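Local coordinates for protein ricin B lectin (Clostridium thermocellum, PDB 3VSF) that probably hydrolyses beta-1,3-galactan from the chain end as an exo-beta-1,3-galactanase of glycoside hydrolase family 43, joined to a galactose-binding ricin-type lectin module, at residues A[233-237]-A[249-253]. Sequence-based numbering, arbitrary orientation.
Sequences QREAP and ITSGC
The guanidinium of Arg234 lies with one face over the backbone of Ser251 and Gly252, Ser251 O near CZ, Ser251 C toward the rim and CA of Gly252 also toward the rim but farther from the plane, while Thr250 sits at its edge. There NE donates to Thr250 OG1 close to the guanidinium plane (2.9 Å, N-H...O 159°). NH2 adds weak bonds to the same hydroxyl and to Thr250 O, and another weak one to Gln260 O outside the pair. Bends at chi2 and chi3 fold the arginine back across Thr250, the two side chains crossing at about a right angle. A second flat group, the amide of Gln233, reaches Cys253 at the end of an extended chain: NE2 donates to SG at 3.3 Å, with the sulfur tilted 18° from the amide plane. Between these two side-chain grips, Glu235 and Ser251 form an antiparallel hydrogen-bonded pair, Glu235 N to Ser251 O at 2.9 Å and Ser251 N to Glu235 O at 2.8 Å. Their side chains share a face of the sheet, where Ser251 OG packs 3.6 Å from Glu235 CB and 3.4 Å from Ala236 CB, while its hydrogen bonds go to Gly252 O and Gln288 NE2. At Ala236 the chain turns a corner into strand 237-241, and Pro237 CA makes a CA-H...O contact with Ile249 O (3.4 Å). The pairing thus ties the segment leading in from the preceding blade onto the end of strand 246-251, at the entry to the next four-stranded antiparallel blade of the five-bladed beta-propeller characteristic of family 43 glycoside hydrolases.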
loop_
_atom_site.group_PDB
_atom_site.type_symbol
_atom_site.label_atom_id
_atom_site.label_comp_id
_atom_site.label_asym_id
_atom_site.label_seq_id
_atom_site.Cartn_x
_atom_site.Cartn_y
_atom_site.Cartn_z
ATOM N N GLN A 233 19.604 0.249 5.195
ATOM C CA GLN A 233 18.759 1.021 6.102
ATOM C C GLN A 233 17.283 1.012 5.700
ATOM O O GLN A 233 16.681 2.065 5.490
ATOM C CB GLN A 233 19.279 2.459 6.191
ATOM C CG GLN A 233 18.734 3.269 7.355
ATOM C CD GLN A 233 19.421 4.616 7.489
ATOM O OE1 GLN A 233 20.389 4.904 6.785
ATOM N NE2 GLN A 233 18.924 5.448 8.396
ATOM N N ARG A 234 16.704 -0.181 5.600
ATOM C CA ARG A 234 15.289 -0.317 5.267
ATOM C C ARG A 234 14.448 -0.473 6.531
ATOM O O ARG A 234 14.845 -1.164 7.469
ATOM C CB ARG A 234 15.066 -1.507 4.332
ATOM C CG ARG A 234 15.884 -1.452 3.050
ATOM C CD ARG A 234 15.700 -0.125 2.334
ATOM N NE ARG A 234 14.306 0.116 1.974
ATOM C CZ ARG A 234 13.869 1.225 1.387
ATOM N NH1 ARG A 234 14.717 2.203 1.096
ATOM N NH2 ARG A 234 12.583 1.360 1.094
ATOM N N GLU A 235 13.283 0.170 6.550
ATOM C CA GLU A 235 12.417 0.151 7.725
ATOM C C GLU A 235 11.015 -0.357 7.399
ATOM O O GLU A 235 10.739 -0.761 6.271
ATOM C CB GLU A 235 12.331 1.547 8.344
ATOM C CG GLU A 235 13.681 2.201 8.573
ATOM C CD GLU A 235 14.627 1.316 9.355
ATOM O OE1 GLU A 235 14.195 0.728 10.369
ATOM O OE2 GLU A 235 15.803 1.198 8.950
ATOM N N ALA A 236 10.140 -0.327 8.401
ATOM C CA ALA A 236 8.753 -0.764 8.251
ATOM C C ALA A 236 8.600 -1.958 7.312
ATOM O O ALA A 236 7.842 -1.896 6.344
ATOM C CB ALA A 236 7.886 0.393 7.781
ATOM N N PRO A 237 9.311 -3.058 7.601
ATOM C CA PRO A 237 9.297 -4.219 6.707
ATOM C C PRO A 237 7.981 -4.987 6.755
ATOM O O PRO A 237 7.353 -5.083 7.810
ATOM C CB PRO A 237 10.432 -5.086 7.256
ATOM C CG PRO A 237 10.474 -4.757 8.703
ATOM C CD PRO A 237 10.131 -3.295 8.802
ATOM N N ILE A 249 8.298 -5.881 1.428
ATOM C CA ILE A 249 8.019 -4.464 1.233
ATOM C C ILE A 249 8.602 -3.649 2.382
ATOM O O ILE A 249 8.255 -3.860 3.542
ATOM C CB ILE A 249 6.506 -4.186 1.134
ATOM C CG1 ILE A 249 5.959 -4.647 -0.220
ATOM C CG2 ILE A 249 6.225 -2.707 1.328
ATOM C CD1 ILE A 249 5.962 -6.148 -0.417
ATOM N N THR A 250 9.492 -2.718 2.053
ATOM C CA THR A 250 10.148 -1.903 3.067
ATOM C C THR A 250 9.964 -0.416 2.793
ATOM O O THR A 250 9.448 -0.026 1.748
ATOM C CB THR A 250 11.655 -2.205 3.138
ATOM O OG1 THR A 250 12.266 -1.891 1.880
ATOM C CG2 THR A 250 11.889 -3.673 3.459
ATOM N N SER A 251 10.388 0.408 3.745
ATOM C CA SER A 251 10.368 1.854 3.573
ATOM C C SER A 251 11.759 2.413 3.830
ATOM O O SER A 251 12.698 1.664 4.099
ATOM C CB SER A 251 9.363 2.500 4.528
ATOM O OG SER A 251 9.832 2.464 5.864
ATOM N N GLY A 252 11.890 3.730 3.741
ATOM C CA GLY A 252 13.148 4.387 4.033
ATOM C C GLY A 252 13.190 4.841 5.477
ATOM O O GLY A 252 12.197 4.736 6.198
ATOM N N CYS A 253 14.341 5.346 5.905
ATOM C CA CYS A 253 14.495 5.834 7.268
ATOM C C CYS A 253 14.566 7.357 7.292
ATOM O O CYS A 253 15.649 7.939 7.213
ATOM C CB CYS A 253 15.741 5.231 7.916
ATOM S SG CYS A 253 15.882 5.542 9.691
#